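Local coordinates for extracellular solute-binding protein, family 1 (Trichodesmium erythraeum IMS101, PDB 6G7P) that binds ferric iron and, as a solute-binding protein of the periplasmic binding protein clan, probably delivers it to an ABC transporter for uptake, at residues R101-M106 / N139-S144. Numbering follows the deposited sequence.
Sequences RARVIM and NIYNQS. With FE (Fe (III) ion), chain C.
R103 of strand 96-108 grips N142 near the start of helix 140-167 side-on, with two nitrogens on a single oxygen. R103 NE gives a hydrogen bond to N142 OD1 at 3.1 Å, and R103 NH2 gives a second to the same OD1 at 2.8 Å. The oxygen lies near the guanidinium plane. Both donors reach it from one face of the amide, whose plane is turned 59° from the guanidinium. R103 has CG anti to the backbone N (chi1 -164°) and runs extended to NE, which carries the group across to the helix. Its NH1 turns to a salt bridge with D177.

N139 is the N-cap. N139 OD1 accepts from N142 N at 3.1 Å, so N142 is tied at both backbone and side chain.

In van der Waals contact, Y141 CB lies over one face of the R103 guanidinium, offset toward its rim, 3.5 Å from R103 NH1. A leucine in place of R103 would probably leave N142 OD1 without its two donors and D177 without its positive partner.

The metal contacts lie at the far end of the Y141 ring. Y141 OH binds the ferric ion at 1.9 Å, with Y197, Y198 and three waters completing the six ligands. R101 folds back through a bend at chi2 and chi3. R101 NH1 donates to water 1, an iron ligand, at 2.9 Å and forms a salt bridge with E270, while R101 NH2 meets Y141 CE1 at 3.5 Å.

The contact thus joins the mixed sheet to a helix start at the iron site of a periplasmic binding protein fold, with R101 in the second shell. The ferric ion itself probably favours a phenolate on Y141; R101, partly offset by E270, may add to this.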
ATOM      1  N   ARG A 101       2.804   1.429   3.855  1.00 10.81           N
ATOM      2  CA  ARG A 101       1.798   0.644   4.587  1.00 11.56           C
ATOM      3  C   ARG A 101       2.325  -0.753   4.757  1.00 10.66           C
ATOM      4  O   ARG A 101       3.171  -1.213   4.010  1.00 11.18           O
ATOM      5  CB  ARG A 101       0.446   0.673   3.894  1.00 11.93           C
ATOM      6  CG  ARG A 101       0.426   0.136   2.419  1.00 10.90           C
ATOM      7  CD  ARG A 101       0.649   1.194   1.296  1.00 11.02           C
ATOM      8  NE  ARG A 101      -0.363   2.280   1.341  1.00 11.06           N
ATOM      9  CZ  ARG A 101      -1.599   2.176   0.941  1.00 12.33           C
ATOM     10  NH1 ARG A 101      -2.425   3.217   1.054  1.00 12.57           N
ATOM     11  NH2 ARG A 101      -2.052   1.075   0.426  1.00 12.23           N
ATOM     12  N   ALA A 102       1.839  -1.462   5.740  1.00 10.62           N
ATOM     13  CA  ALA A 102       2.174  -2.895   5.925  1.00 11.44           C
ATOM     14  C   ALA A 102       0.922  -3.742   5.800  1.00 10.02           C
ATOM     15  O   ALA A 102      -0.123  -3.347   6.293  1.00 11.34           O
ATOM     16  CB  ALA A 102       2.806  -3.054   7.292  1.00 12.39           C
ATOM     17  N   ARG A 103       1.025  -4.895   5.176  1.00 10.03           N
ATOM     18  CA  ARG A 103      -0.117  -5.843   5.075  1.00 10.48           C
ATOM     19  C   ARG A 103       0.113  -6.859   6.187  1.00 10.93           C
ATOM     20  O   ARG A 103       1.049  -7.656   6.159  1.00 11.31           O
ATOM     21  CB  ARG A 103      -0.292  -6.440   3.674  1.00 10.41           C
ATOM     22  CG  ARG A 103      -1.646  -7.071   3.503  1.00 11.38           C
ATOM     23  CD  ARG A 103      -2.132  -7.014   2.054  1.00 11.40           C
ATOM     24  NE  ARG A 103      -3.507  -7.405   1.857  1.00 11.31           N
ATOM     25  CZ  ARG A 103      -4.572  -6.658   2.204  1.00 10.75           C
ATOM     26  NH1 ARG A 103      -4.390  -5.463   2.705  1.00 10.73           N
ATOM     27  NH2 ARG A 103      -5.798  -7.088   1.977  1.00 12.01           N
ATOM     28  N   VAL A 104      -0.746  -6.788   7.204  1.00 10.14           N
ATOM     29  CA  VAL A 104      -0.500  -7.396   8.510  1.00 10.25           C
ATOM     30  C   VAL A 104      -1.584  -8.350   8.863  1.00 10.95           C
ATOM     31  O   VAL A 104      -2.652  -8.409   8.211  1.00 11.04           O
ATOM     32  CB  VAL A 104      -0.355  -6.324   9.574  1.00 11.41           C
ATOM     33  CG1 VAL A 104       0.763  -5.391   9.252  1.00 12.32           C
ATOM     34  CG2 VAL A 104      -1.657  -5.557   9.762  1.00 12.03           C
ATOM     35  N   ILE A 105      -1.339  -9.104   9.912  1.00  9.75           N
ATOM     36  CA  ILE A 105      -2.378  -9.982  10.491  1.00  9.99           C
ATOM     37  C   ILE A 105      -3.132  -9.206  11.572  1.00 11.02           C
ATOM     38  O   ILE A 105      -2.539  -8.747  12.522  1.00 13.51           O
ATOM     39  CB  ILE A 105      -1.756 -11.258  11.087  1.00 10.82           C
ATOM     40  CG1 ILE A 105      -1.107 -12.126  10.016  1.00 12.48           C
ATOM     41  CG2 ILE A 105      -2.841 -12.064  11.785  1.00 12.56           C
ATOM     42  CD1 ILE A 105      -0.226 -13.222  10.621  1.00 12.18           C
ATOM     43  N   MET A 106      -4.438  -9.013  11.348  1.00 11.62           N
ATOM     44  CA  MET A 106      -5.365  -8.449  12.319  1.00 11.57           C
ATOM     45  C   MET A 106      -5.961  -9.575  13.091  1.00 11.66           C
ATOM     46  O   MET A 106      -6.392 -10.560  12.492  1.00 14.60           O
ATOM     47  CB  MET A 106      -6.424  -7.644  11.592  1.00 12.02           C
ATOM     48  CG  MET A 106      -5.898  -6.493  10.676  1.00 13.23           C
ATOM     49  SD  MET A 106      -5.168  -5.215  11.674  1.00 14.84           S
ATOM     50  CE  MET A 106      -4.764  -4.062  10.313  1.00 13.81           C
ATOM     51  N   ASN A 139      -8.484  -7.463  -5.425  1.00 12.53           N
ATOM     52  CA  ASN A 139      -7.853  -6.331  -4.725  1.00 12.97           C
ATOM     53  C   ASN A 139      -6.353  -6.299  -4.888  1.00 12.18           C
ATOM     54  O   ASN A 139      -5.695  -7.333  -4.712  1.00 12.11           O
ATOM     55  CB  ASN A 139      -8.206  -6.393  -3.242  1.00 13.31           C
ATOM     56  CG  ASN A 139      -7.392  -5.415  -2.391  1.00 14.84           C
ATOM     57  OD1 ASN A 139      -6.478  -5.854  -1.709  1.00 15.55           O
ATOM     58  ND2 ASN A 139      -7.719  -4.178  -2.429  1.00 14.69           N
ATOM     59  N   ILE A 140      -5.842  -5.124  -5.254  1.00 11.15           N
ATOM     60  CA  ILE A 140      -4.419  -5.012  -5.543  1.00 11.66           C
ATOM     61  C   ILE A 140      -3.555  -5.322  -4.305  1.00 11.21           C
ATOM     62  O   ILE A 140      -2.429  -5.865  -4.495  1.00 11.20           O
ATOM     63  CB  ILE A 140      -4.098  -3.625  -6.124  1.00 12.46           C
ATOM     64  CG1 ILE A 140      -2.704  -3.574  -6.735  1.00 14.50           C
ATOM     65  CG2 ILE A 140      -4.248  -2.520  -5.104  1.00 13.64           C
ATOM     66  CD1 ILE A 140      -2.535  -4.374  -7.962  1.00 14.95           C
ATOM     67  N   TYR A 141      -4.008  -5.019  -3.098  1.00 11.12           N
ATOM     68  CA  TYR A 141      -3.153  -5.283  -1.958  1.00 10.46           C
ATOM     69  C   TYR A 141      -2.891  -6.787  -1.820  1.00  9.88           C
ATOM     70  O   TYR A 141      -1.775  -7.224  -1.519  1.00 10.39           O
ATOM     71  CB  TYR A 141      -3.776  -4.791  -0.655  1.00 10.21           C
ATOM     72  CG  TYR A 141      -4.335  -3.400  -0.659  1.00 11.25           C
ATOM     73  CD1 TYR A 141      -3.741  -2.359  -1.357  1.00 12.39           C
ATOM     74  CD2 TYR A 141      -5.498  -3.104   0.076  1.00 12.39           C
ATOM     75  CE1 TYR A 141      -4.275  -1.074  -1.293  1.00 12.67           C
ATOM     76  CE2 TYR A 141      -6.006  -1.837   0.130  1.00 12.54           C
ATOM     77  CZ  TYR A 141      -5.398  -0.801  -0.558  1.00 13.56           C
ATOM     78  OH  TYR A 141      -5.927   0.477  -0.512  1.00 17.91           O
ATOM     79  N   ASN A 142      -3.940  -7.575  -2.033  1.00 10.42           N
ATOM     80  CA  ASN A 142      -3.808  -9.045  -2.017  1.00  9.85           C
ATOM     81  C   ASN A 142      -2.944  -9.545  -3.170  1.00 10.43           C
ATOM     82  O   ASN A 142      -2.148 -10.449  -2.982  1.00 11.48           O
ATOM     83  CB  ASN A 142      -5.178  -9.693  -2.062  1.00 10.84           C
ATOM     84  CG  ASN A 142      -5.923  -9.577  -0.748  1.00 12.24           C
ATOM     85  OD1 ASN A 142      -5.344  -9.384   0.359  1.00 12.01           O
ATOM     86  ND2 ASN A 142      -7.258  -9.860  -0.832  1.00 12.95           N
ATOM     87  N   GLN A 143      -3.181  -9.012  -4.363  1.00  9.86           N
ATOM     88  CA  GLN A 143      -2.384  -9.385  -5.503  1.00 10.25           C
ATOM     89  C   GLN A 143      -0.895  -9.144  -5.262  1.00  9.87           C
ATOM     90  O   GLN A 143      -0.079 -10.034  -5.523  1.00 10.83           O
ATOM     91  CB  GLN A 143      -2.861  -8.650  -6.779  1.00 11.36           C
ATOM     92  CG  GLN A 143      -4.257  -9.078  -7.187  1.00 11.50           C
ATOM     93  CD  GLN A 143      -4.828  -8.275  -8.324  1.00 13.91           C
ATOM     94  OE1 GLN A 143      -4.234  -7.325  -8.828  1.00 14.61           O
ATOM     95  NE2 GLN A 143      -6.072  -8.565  -8.650  1.00 14.83           N
ATOM     96  N   SER A 144      -0.571  -8.013  -4.628  1.00 10.85           N
ATOM     97  CA  SER A 144       0.822  -7.695  -4.362  1.00  9.47           C
ATOM     98  C   SER A 144       1.393  -8.639  -3.298  1.00  9.59           C
ATOM     99  O   SER A 144       2.562  -9.043  -3.418  1.00  9.36           O
ATOM    100  CB  SER A 144       0.963  -6.236  -3.956  1.00 10.76           C
ATOM    101  OG  SER A 144       0.757  -5.440  -5.141  1.00 11.45           O
TER
HETATM  102 FE    FE C 401      -6.285   1.583   0.994  1.00 14.63          FE
HETATM  103  O   HOH W   1      -5.236   3.329   0.586  1.00 20.40           O
HETATM  104  O   HOH W   2      -7.746   2.587  -0.230  1.00 27.55           O
HETATM  105  O   HOH W   3      -7.431   3.485   1.840  1.00 36.19           O